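Local coordinates for protein L-Ala-D/L-Glu epimerase, a muconate lactonizing enzyme (PDB 3FCP) that is a member of the enolase superfamily, joining an N-terminal alpha/beta capping domain to a TIM-like barrel that holds a magnesium ion, at residues G297-T307 and L320-P331; E11-T19 and L362-R372. All blocks are in the same frame, centred on the assembly; numbering follows the deposited sequence.

In the fold
Interaction 1 lies in the barrel domain, close to the centre of the chain, where strand 297-300 meets the irregular segment that follows helix 307-317. Interaction 2 is peripheral: there strand 7-17, at the border of the three-stranded antiparallel sheet of the N-terminal domain, receives the C-terminal helix 364-370. The centres of interactions 1 and 2 are about 23 Å apart, and the nearest atoms of interactions 1 and 2 about 7 Å, without touching. In sequence, both segments of interaction 1 fall between 11-19 and 362-372. Q33 of strand 33-42 links the two regions, pairing by its backbone with V17 and by its side chain with L304 O. Interaction 1 joins barrel strand 297-300 to the segment beside strand 136-143; interaction 2 ties the chain end to the capping domain.

Interaction 1: G297-T307 and L320-P331; sequences GLYGGTMLEGT and LPLQWGTEMFGP
E327 OE1 is gripped by the hydroxyl of Y299 and, outside the two segments, by the ammonium group of K168. Y299 OH donates to E327 OE1 over a short 2.6 Å, arriving from above the carboxylate plane, with ring and carboxylate turned steeply against each other. The other oxygen, E327 OE2, offers its anti lone pair to the backbone T302 N at 2.9 Å. A chi1 of 46° wedges E327 CG between its own backbone N and carbonyl carbon, and the extended chain beyond carries the carboxylate across to 297-307. Backbone bonds hold the same region: G300 N gives a nearly straight bond (176°) to G325 O, and G300 O accepts from E327 N, both flanking the single bridge of G300 with T326. Farther back, W324 N donates to L298 O at 3.2 Å, and W324 CB packs 3.7 Å from Y299 CD1, while W324 O meets the ring edge of Y299 and is also bound by R197. L298 CB presses tightly on L322 CD2, 3.4 Å away, the two side chains crossing at about a right angle. One water joins L298 N, P321 O and Q323 N. At the other end a second water spans T302 OG1 and G330 N; T302 OG1 also donates to E305 OE1 (2.6 Å), and L304 CD2 packs on F329 CE1 at 3.6 Å. T326 pairs by its backbone with L140, so 320-331 runs between strands 136-143 and 297-300, in the place of an eighth barrel strand. With Y299 and K168 on one oxygen and the backbone on the other, the carboxylate is held against rotation, the side chain of E327 lying about 7 Å from the magnesium ion.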
loop_
_atom_site.group_PDB
_atom_site.type_symbol
_atom_site.label_atom_id
_atom_site.label_comp_id
_atom_site.label_asym_id
_atom_site.label_seq_id
_atom_site.Cartn_x
_atom_site.Cartn_y
_atom_site.Cartn_z
ATOM N N GLY A 297 -15.153 -6.680 17.486
ATOM C CA GLY A 297 -16.000 -7.211 18.546
ATOM C C GLY A 297 -15.341 -7.311 19.914
ATOM O O GLY A 297 -14.110 -7.262 20.027
ATOM N N LEU A 298 -16.160 -7.486 20.949
ATOM C CA LEU A 298 -15.670 -7.551 22.322
ATOM C C LEU A 298 -15.932 -8.872 23.045
ATOM O O LEU A 298 -16.953 -9.531 22.824
ATOM C CB LEU A 298 -16.274 -6.395 23.133
ATOM C CG LEU A 298 -16.121 -4.988 22.534
ATOM C CD1 LEU A 298 -16.832 -3.961 23.420
ATOM C CD2 LEU A 298 -14.652 -4.640 22.397
ATOM N N TYR A 299 -15.005 -9.221 23.934
ATOM C CA TYR A 299 -15.044 -10.445 24.739
ATOM C C TYR A 299 -14.502 -10.111 26.136
ATOM O O TYR A 299 -13.486 -9.416 26.260
ATOM C CB TYR A 299 -14.157 -11.516 24.085
ATOM C CG TYR A 299 -14.020 -12.835 24.827
ATOM C CD1 TYR A 299 -15.097 -13.722 24.933
ATOM C CD2 TYR A 299 -12.777 -13.249 25.322
ATOM C CE1 TYR A 299 -14.933 -14.990 25.496
ATOM C CE2 TYR A 299 -12.604 -14.512 25.885
ATOM C CZ TYR A 299 -13.683 -15.379 25.958
ATOM O OH TYR A 299 -13.492 -16.656 26.433
ATOM N N GLY A 300 -15.181 -10.601 27.174
ATOM C CA GLY A 300 -14.751 -10.357 28.547
ATOM C C GLY A 300 -13.750 -11.403 29.013
ATOM O O GLY A 300 -14.136 -12.495 29.443
ATOM N N GLY A 301 -12.464 -11.065 28.945
ATOM C CA GLY A 301 -11.426 -12.011 29.316
ATOM C C GLY A 301 -11.006 -12.069 30.772
ATOM O O GLY A 301 -11.325 -11.176 31.558
ATOM N N THR A 302 -10.266 -13.122 31.120
ATOM C CA THR A 302 -9.797 -13.330 32.491
ATOM C C THR A 302 -8.365 -13.822 32.558
ATOM O O THR A 302 -7.821 -14.332 31.576
ATOM C CB THR A 302 -10.655 -14.401 33.236
ATOM O OG1 THR A 302 -10.390 -14.348 34.644
ATOM C CG2 THR A 302 -10.332 -15.808 32.718
ATOM N N MET A 303 -7.768 -13.655 33.735
ATOM C CA MET A 303 -6.426 -14.142 34.017
ATOM C C MET A 303 -6.633 -15.167 35.143
ATOM O O MET A 303 -5.710 -15.518 35.886
ATOM C CB MET A 303 -5.511 -13.002 34.478
ATOM C CG MET A 303 -5.052 -12.047 33.363
ATOM S SD MET A 303 -4.211 -12.806 31.942
ATOM C CE MET A 303 -2.857 -13.575 32.699
ATOM N N LEU A 304 -7.872 -15.651 35.226
ATOM C CA LEU A 304 -8.308 -16.617 36.234
ATOM C C LEU A 304 -8.270 -16.003 37.635
ATOM O O LEU A 304 -7.766 -16.602 38.584
ATOM C CB LEU A 304 -7.460 -17.899 36.175
ATOM C CG LEU A 304 -7.599 -18.716 34.881
ATOM C CD1 LEU A 304 -6.801 -20.016 34.985
ATOM C CD2 LEU A 304 -9.060 -19.026 34.630
ATOM N N GLU A 305 -8.806 -14.790 37.744
ATOM C CA GLU A 305 -8.874 -14.075 39.012
ATOM C C GLU A 305 -9.854 -14.759 39.959
ATOM O O GLU A 305 -10.734 -15.506 39.523
ATOM C CB GLU A 305 -9.385 -12.640 38.799
ATOM C CG GLU A 305 -8.444 -11.659 38.112
ATOM C CD GLU A 305 -8.424 -11.777 36.597
ATOM O OE1 GLU A 305 -9.268 -12.499 36.018
ATOM O OE2 GLU A 305 -7.557 -11.126 35.983
ATOM N N GLY A 306 -9.695 -14.489 41.255
ATOM C CA GLY A 306 -10.617 -15.010 42.242
ATOM C C GLY A 306 -11.846 -14.112 42.171
ATOM O O GLY A 306 -12.045 -13.423 41.169
ATOM N N THR A 307 -12.655 -14.086 43.225
ATOM C CA THR A 307 -13.866 -13.278 43.237
ATOM C C THR A 307 -13.666 -11.762 43.108
ATOM O O THR A 307 -14.434 -11.100 42.413
ATOM C CB THR A 307 -14.704 -13.561 44.505
ATOM O OG1 THR A 307 -15.098 -14.939 44.512
ATOM C CG2 THR A 307 -15.956 -12.685 44.538
ATOM N N LEU A 320 -20.693 -2.773 28.578
ATOM C CA LEU A 320 -20.430 -2.937 27.146
ATOM C C LEU A 320 -21.185 -4.057 26.450
ATOM O O LEU A 320 -21.582 -5.031 27.079
ATOM C CB LEU A 320 -18.934 -3.213 26.935
ATOM C CG LEU A 320 -17.912 -2.255 27.542
ATOM C CD1 LEU A 320 -16.549 -2.947 27.650
ATOM C CD2 LEU A 320 -17.842 -1.002 26.685
ATOM N N PRO A 321 -21.381 -3.931 25.127
ATOM C CA PRO A 321 -22.076 -4.966 24.355
ATOM C C PRO A 321 -20.995 -6.012 24.053
ATOM O O PRO A 321 -20.093 -5.754 23.262
ATOM C CB PRO A 321 -22.502 -4.237 23.078
ATOM C CG PRO A 321 -22.406 -2.767 23.431
ATOM C CD PRO A 321 -21.200 -2.717 24.317
ATOM N N LEU A 322 -21.063 -7.177 24.681
ATOM C CA LEU A 322 -20.045 -8.193 24.440
ATOM C C LEU A 322 -20.584 -9.310 23.551
ATOM O O LEU A 322 -21.235 -10.241 24.030
ATOM C CB LEU A 322 -19.555 -8.767 25.771
ATOM C CG LEU A 322 -18.986 -7.749 26.773
ATOM C CD1 LEU A 322 -18.418 -8.486 27.967
ATOM C CD2 LEU A 322 -17.897 -6.912 26.121
ATOM N N GLN A 323 -20.305 -9.211 22.256
ATOM C CA GLN A 323 -20.777 -10.199 21.303
ATOM C C GLN A 323 -20.333 -11.619 21.642
ATOM O O GLN A 323 -21.100 -12.571 21.490
ATOM C CB GLN A 323 -20.299 -9.836 19.893
ATOM C CG GLN A 323 -20.632 -10.879 18.824
ATOM C CD GLN A 323 -20.226 -10.448 17.418
ATOM O OE1 GLN A 323 -19.654 -9.373 17.220
ATOM N NE2 GLN A 323 -20.519 -11.292 16.437
ATOM N N TRP A 324 -19.101 -11.764 22.113
ATOM C CA TRP A 324 -18.581 -13.087 22.424
ATOM C C TRP A 324 -18.708 -13.545 23.879
ATOM O O TRP A 324 -18.115 -14.548 24.272
ATOM C CB TRP A 324 -17.130 -13.166 21.947
ATOM C CG TRP A 324 -17.034 -12.872 20.476
ATOM C CD1 TRP A 324 -16.751 -11.669 19.893
ATOM C CD2 TRP A 324 -17.310 -13.782 19.403
ATOM N NE1 TRP A 324 -16.835 -11.776 18.523
ATOM C CE2 TRP A 324 -17.177 -13.061 18.197
ATOM C CE3 TRP A 324 -17.662 -15.140 19.346
ATOM C CZ2 TRP A 324 -17.382 -13.649 16.942
ATOM C CZ3 TRP A 324 -17.866 -15.727 18.092
ATOM C CH2 TRP A 324 -17.724 -14.979 16.910
ATOM N N GLY A 325 -19.494 -12.817 24.669
ATOM C CA GLY A 325 -19.691 -13.183 26.063
ATOM C C GLY A 325 -18.455 -12.970 26.919
ATOM O O GLY A 325 -17.624 -12.118 26.609
ATOM N N THR A 326 -18.338 -13.730 28.007
ATOM C CA THR A 326 -17.185 -13.617 28.903
ATOM C C THR A 326 -16.725 -14.990 29.367
ATOM O O THR A 326 -17.435 -15.991 29.202
ATOM C CB THR A 326 -17.503 -12.791 30.185
ATOM O OG1 THR A 326 -17.980 -13.670 31.215
ATOM C CG2 THR A 326 -18.575 -11.737 29.909
ATOM N N GLU A 327 -15.533 -15.027 29.953
ATOM C CA GLU A 327 -14.957 -16.252 30.490
ATOM C C GLU A 327 -14.634 -16.034 31.970
ATOM O O GLU A 327 -13.586 -16.454 32.462
ATOM C CB GLU A 327 -13.681 -16.624 29.722
ATOM C CG GLU A 327 -12.725 -15.454 29.495
ATOM C CD GLU A 327 -11.433 -15.873 28.828
ATOM O OE1 GLU A 327 -11.469 -16.794 27.984
ATOM O OE2 GLU A 327 -10.382 -15.271 29.132
ATOM N N MET A 328 -15.542 -15.379 32.688
ATOM C CA MET A 328 -15.308 -15.105 34.101
ATOM C C MET A 328 -15.700 -16.229 35.066
ATOM O O MET A 328 -16.540 -16.051 35.957
ATOM C CB MET A 328 -15.980 -13.787 34.481
ATOM C CG MET A 328 -14.985 -12.603 34.498
ATOM S SD MET A 328 -14.073 -12.305 32.969
ATOM C CE MET A 328 -13.154 -13.451 32.862
ATOM N N PHE A 329 -15.050 -17.380 34.895
ATOM C CA PHE A 329 -15.303 -18.561 35.723
ATOM C C PHE A 329 -14.182 -18.820 36.734
ATOM O O PHE A 329 -14.184 -19.843 37.431
ATOM C CB PHE A 329 -15.476 -19.789 34.819
ATOM C CG PHE A 329 -14.284 -20.072 33.940
ATOM C CD1 PHE A 329 -13.132 -20.642 34.470
ATOM C CD2 PHE A 329 -14.312 -19.753 32.585
ATOM C CE1 PHE A 329 -12.022 -20.890 33.668
ATOM C CE2 PHE A 329 -13.206 -19.997 31.770
ATOM C CZ PHE A 329 -12.057 -20.567 32.314
ATOM N N GLY A 330 -13.235 -17.890 36.807
ATOM C CA GLY A 330 -12.109 -18.021 37.717
ATOM C C GLY A 330 -12.438 -18.487 39.129
ATOM O O GLY A 330 -11.776 -19.389 39.643
ATOM N N PRO A 331 -13.449 -17.896 39.786
ATOM C CA PRO A 331 -13.813 -18.303 41.150
ATOM C C PRO A 331 -14.246 -19.764 41.256
ATOM O O PRO A 331 -14.052 -20.399 42.290
ATOM C CB PRO A 331 -14.955 -17.348 41.504
ATOM C CG PRO A 331 -14.643 -16.128 40.697
ATOM C CD PRO A 331 -14.236 -16.724 39.368
HETATM O O HOH W 1 -18.867 -6.890 20.929
HETATM O O HOH W 2 -12.767 -15.160 36.346
HETATM O O HOH W 3 -9.126 -19.197 39.505
#

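Interaction 2: E11-T19 and L362-R372; sequences ESWIVDVPT and LDEDKLHFYTR
R372 grips D16 side-on: R372 NE reaches D16 OD2 and R372 NH2 reaches D16 OD1, each over 2.9 Å and each on a syn lone pair, with carboxylate and guanidinium nearly coplanar (23°). I14 CG2 lies over one face of that guanidinium, 3.5 Å from R372 CZ. Next to this salt bridge the backbones meet as R372 N donates to I14 O (2.8 Å) and D16 N to Y370 O (3.0 Å), which makes V15 and T371 a non-hydrogen-bonded antiparallel pair. On the helix side, L367 CD2 sits 3.5 Å from the centroid of the six-membered ring of W13, almost on its normal, a CH-pi contact. L367 CG is anti to its backbone N (chi1 177°), and its two methyls divide the work, CD1 meeting V15 CG2 while CD2 takes the indole. V15 CG1 nestles against Y370 CB, and the ring of Y370 continues to P18 CD, 3.6 Å from Y370 CE1.

A second shell sets these groups. S34 OG is hydrogen-bonded to D16 OD1, E66 of helix 65-80 pairs with R372 NH1, and D336 bonds the hydroxyl of Y370. T371 OG1 donates to L367 O, and the start of helix 364-370 is capped by D363 through K366 N. Strand 7-17 pairs along its other edge with strand 33-42, so the tail adds a short bridge beside the sheet. Such a return of the C-terminal end to the N-terminal sheet is characteristic of the enolase-superfamily capping domain, built from both chain ends.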
loop_
_atom_site.group_PDB
_atom_site.type_symbol
_atom_site.label_atom_id
_atom_site.label_comp_id
_atom_site.label_asym_id
_atom_site.label_seq_id
_atom_site.Cartn_x
_atom_site.Cartn_y
_atom_site.Cartn_z
ATOM N N GLU A 11 -2.178 -1.526 51.498
ATOM C CA GLU A 11 -1.645 -2.799 51.971
ATOM C C GLU A 11 -1.815 -3.795 50.830
ATOM O O GLU A 11 -2.677 -3.612 49.976
ATOM C CB GLU A 11 -2.454 -3.311 53.165
ATOM C CG GLU A 11 -2.499 -2.412 54.388
ATOM C CD GLU A 11 -3.635 -2.798 55.324
ATOM O OE1 GLU A 11 -4.779 -2.350 55.091
ATOM O OE2 GLU A 11 -3.388 -3.566 56.282
ATOM N N SER A 12 -0.997 -4.839 50.812
ATOM C CA SER A 12 -1.115 -5.869 49.792
ATOM C C SER A 12 -0.542 -7.168 50.336
ATOM O O SER A 12 0.367 -7.164 51.166
ATOM C CB SER A 12 -0.404 -5.463 48.491
ATOM O OG SER A 12 1.002 -5.410 48.639
ATOM N N TRP A 13 -1.098 -8.279 49.876
ATOM C CA TRP A 13 -0.670 -9.599 50.315
ATOM C C TRP A 13 -0.680 -10.554 49.139
ATOM O O TRP A 13 -1.503 -10.416 48.230
ATOM C CB TRP A 13 -1.646 -10.169 51.340
ATOM C CG TRP A 13 -1.958 -9.291 52.508
ATOM C CD1 TRP A 13 -1.359 -9.314 53.734
ATOM C CD2 TRP A 13 -2.998 -8.311 52.584
ATOM N NE1 TRP A 13 -1.971 -8.413 54.575
ATOM C CE2 TRP A 13 -2.980 -7.784 53.893
ATOM C CE3 TRP A 13 -3.948 -7.830 51.672
ATOM C CZ2 TRP A 13 -3.878 -6.797 54.318
ATOM C CZ3 TRP A 13 -4.843 -6.846 52.095
ATOM C CH2 TRP A 13 -4.801 -6.342 53.409
ATOM N N ILE A 14 0.235 -11.516 49.154
ATOM C CA ILE A 14 0.248 -12.533 48.122
ATOM C C ILE A 14 -0.522 -13.644 48.811
ATOM O O ILE A 14 -0.142 -14.094 49.890
ATOM C CB ILE A 14 1.666 -13.032 47.783
ATOM C CG1 ILE A 14 2.467 -11.920 47.098
ATOM C CG2 ILE A 14 1.567 -14.253 46.881
ATOM C CD1 ILE A 14 3.877 -12.325 46.679
ATOM N N VAL A 15 -1.620 -14.060 48.201
ATOM C CA VAL A 15 -2.460 -15.094 48.777
ATOM C C VAL A 15 -2.463 -16.339 47.911
ATOM O O VAL A 15 -2.695 -16.261 46.708
ATOM C CB VAL A 15 -3.903 -14.588 48.923
ATOM C CG1 VAL A 15 -4.751 -15.629 49.610
ATOM C CG2 VAL A 15 -3.913 -13.292 49.713
ATOM N N ASP A 16 -2.188 -17.485 48.527
ATOM C CA ASP A 16 -2.184 -18.752 47.810
ATOM C C ASP A 16 -3.424 -19.524 48.224
ATOM O O ASP A 16 -3.520 -20.013 49.353
ATOM C CB ASP A 16 -0.922 -19.561 48.132
ATOM C CG ASP A 16 0.343 -18.860 47.684
ATOM O OD1 ASP A 16 0.362 -18.347 46.547
ATOM O OD2 ASP A 16 1.321 -18.825 48.458
ATOM N N VAL A 17 -4.380 -19.603 47.305
ATOM C CA VAL A 17 -5.633 -20.292 47.548
ATOM C C VAL A 17 -5.659 -21.602 46.784
ATOM O O VAL A 17 -5.180 -21.680 45.651
ATOM C CB VAL A 17 -6.840 -19.427 47.118
ATOM C CG1 VAL A 17 -6.922 -18.188 47.990
ATOM C CG2 VAL A 17 -6.702 -19.027 45.654
ATOM N N PRO A 18 -6.219 -22.654 47.401
ATOM C CA PRO A 18 -6.308 -23.977 46.778
ATOM C C PRO A 18 -7.308 -24.044 45.626
ATOM O O PRO A 18 -8.372 -23.421 45.666
ATOM C CB PRO A 18 -6.709 -24.870 47.947
ATOM C CG PRO A 18 -7.602 -23.970 48.735
ATOM C CD PRO A 18 -6.820 -22.671 48.748
ATOM N N THR A 19 -6.949 -24.807 44.603
ATOM C CA THR A 19 -7.795 -24.992 43.434
ATOM C C THR A 19 -8.496 -26.347 43.533
ATOM O O THR A 19 -8.091 -27.209 44.316
ATOM C CB THR A 19 -6.960 -24.985 42.154
ATOM O OG1 THR A 19 -6.051 -26.094 42.183
ATOM C CG2 THR A 19 -6.169 -23.689 42.038
ATOM N N LEU A 362 -13.917 -8.326 51.991
ATOM C CA LEU A 362 -12.772 -9.142 52.367
ATOM C C LEU A 362 -13.039 -9.928 53.653
ATOM O O LEU A 362 -13.570 -9.385 54.624
ATOM C CB LEU A 362 -11.559 -8.238 52.567
ATOM C CG LEU A 362 -10.162 -8.822 52.387
ATOM C CD1 LEU A 362 -10.009 -9.350 50.968
ATOM C CD2 LEU A 362 -9.127 -7.735 52.668
ATOM N N ASP A 363 -12.689 -11.212 53.646
ATOM C CA ASP A 363 -12.849 -12.070 54.819
ATOM C C ASP A 363 -11.455 -12.111 55.441
ATOM O O ASP A 363 -10.612 -12.911 55.032
ATOM C CB ASP A 363 -13.273 -13.483 54.402
ATOM C CG ASP A 363 -13.504 -14.407 55.595
ATOM O OD1 ASP A 363 -12.775 -14.289 56.605
ATOM O OD2 ASP A 363 -14.408 -15.268 55.514
ATOM N N GLU A 364 -11.210 -11.237 56.414
ATOM C CA GLU A 364 -9.899 -11.162 57.046
ATOM C C GLU A 364 -9.352 -12.477 57.577
ATOM O O GLU A 364 -8.158 -12.749 57.448
ATOM C CB GLU A 364 -9.903 -10.111 58.160
ATOM C CG GLU A 364 -9.757 -8.688 57.638
ATOM C CD GLU A 364 -9.397 -7.702 58.728
ATOM O OE1 GLU A 364 -10.256 -7.442 59.601
ATOM O OE2 GLU A 364 -8.250 -7.191 58.716
ATOM N N ASP A 365 -10.209 -13.299 58.168
ATOM C CA ASP A 365 -9.744 -14.573 58.693
ATOM C C ASP A 365 -9.152 -15.412 57.568
ATOM O O ASP A 365 -8.085 -15.994 57.721
ATOM C CB ASP A 365 -10.886 -15.325 59.383
ATOM C CG ASP A 365 -11.308 -14.670 60.686
ATOM O OD1 ASP A 365 -10.416 -14.179 61.411
ATOM O OD2 ASP A 365 -12.521 -14.652 60.989
ATOM N N LYS A 366 -9.842 -15.467 56.435
ATOM C CA LYS A 366 -9.341 -16.229 55.298
ATOM C C LYS A 366 -8.114 -15.544 54.697
ATOM O O LYS A 366 -7.137 -16.202 54.338
ATOM C CB LYS A 366 -10.433 -16.379 54.236
ATOM C CG LYS A 366 -11.476 -17.441 54.560
ATOM C CD LYS A 366 -12.409 -17.653 53.385
ATOM C CE LYS A 366 -13.307 -18.857 53.590
ATOM N NZ LYS A 366 -14.104 -18.728 54.832
ATOM N N LEU A 367 -8.163 -14.221 54.593
ATOM C CA LEU A 367 -7.041 -13.477 54.037
ATOM C C LEU A 367 -5.756 -13.870 54.741
ATOM O O LEU A 367 -4.775 -14.242 54.099
ATOM C CB LEU A 367 -7.256 -11.971 54.194
ATOM C CG LEU A 367 -6.087 -11.101 53.710
ATOM C CD1 LEU A 367 -5.855 -11.323 52.215
ATOM C CD2 LEU A 367 -6.392 -9.638 53.998
ATOM N N HIS A 368 -5.770 -13.791 56.067
ATOM C CA HIS A 368 -4.598 -14.129 56.859
ATOM C C HIS A 368 -4.249 -15.610 56.761
ATOM O O HIS A 368 -3.079 -15.972 56.684
ATOM C CB HIS A 368 -4.821 -13.721 58.321
ATOM C CG HIS A 368 -5.079 -12.254 58.500
ATOM N ND1 HIS A 368 -4.248 -11.283 57.980
ATOM C CD2 HIS A 368 -6.077 -11.594 59.134
ATOM C CE1 HIS A 368 -4.723 -10.088 58.287
ATOM N NE2 HIS A 368 -5.833 -10.249 58.986
ATOM N N PHE A 369 -5.260 -16.467 56.744
ATOM C CA PHE A 369 -5.017 -17.900 56.654
ATOM C C PHE A 369 -4.271 -18.263 55.370
ATOM O O PHE A 369 -3.314 -19.032 55.400
ATOM C CB PHE A 369 -6.340 -18.665 56.703
ATOM C CG PHE A 369 -6.177 -20.160 56.733
ATOM C CD1 PHE A 369 -5.719 -20.803 57.881
ATOM C CD2 PHE A 369 -6.468 -20.928 55.607
ATOM C CE1 PHE A 369 -5.554 -22.191 57.911
ATOM C CE2 PHE A 369 -6.306 -22.315 55.624
ATOM C CZ PHE A 369 -5.847 -22.948 56.781
ATOM N N TYR A 370 -4.708 -17.701 54.243
ATOM C CA TYR A 370 -4.084 -18.003 52.956
ATOM C C TYR A 370 -2.904 -17.125 52.540
ATOM O O TYR A 370 -2.289 -17.367 51.502
ATOM C CB TYR A 370 -5.150 -17.992 51.853
ATOM C CG TYR A 370 -6.182 -19.086 52.003
ATOM C CD1 TYR A 370 -5.814 -20.430 51.936
ATOM C CD2 TYR A 370 -7.525 -18.781 52.234
ATOM C CE1 TYR A 370 -6.759 -21.448 52.096
ATOM C CE2 TYR A 370 -8.478 -19.793 52.394
ATOM C CZ TYR A 370 -8.085 -21.122 52.323
ATOM O OH TYR A 370 -9.017 -22.124 52.466
ATOM N N THR A 371 -2.575 -16.115 53.337
ATOM C CA THR A 371 -1.450 -15.252 52.994
ATOM C C THR A 371 -0.181 -16.090 52.963
ATOM O O THR A 371 0.065 -16.893 53.866
ATOM C CB THR A 371 -1.263 -14.115 54.021
ATOM O OG1 THR A 371 -2.391 -13.237 53.977
ATOM C CG2 THR A 371 -0.002 -13.317 53.714
ATOM N N ARG A 372 0.619 -15.908 51.920
ATOM C CA ARG A 372 1.864 -16.653 51.772
ATOM C C ARG A 372 2.793 -16.424 52.962
ATOM O O ARG A 372 3.336 -17.373 53.529
ATOM C CB ARG A 372 2.570 -16.244 50.477
ATOM C CG ARG A 372 3.856 -17.004 50.209
ATOM C CD ARG A 372 4.424 -16.665 48.844
ATOM N NE ARG A 372 3.525 -17.064 47.766
ATOM C CZ ARG A 372 3.806 -16.931 46.474
ATOM N NH1 ARG A 372 4.967 -16.404 46.095
ATOM N NH2 ARG A 372 2.929 -17.326 45.560
#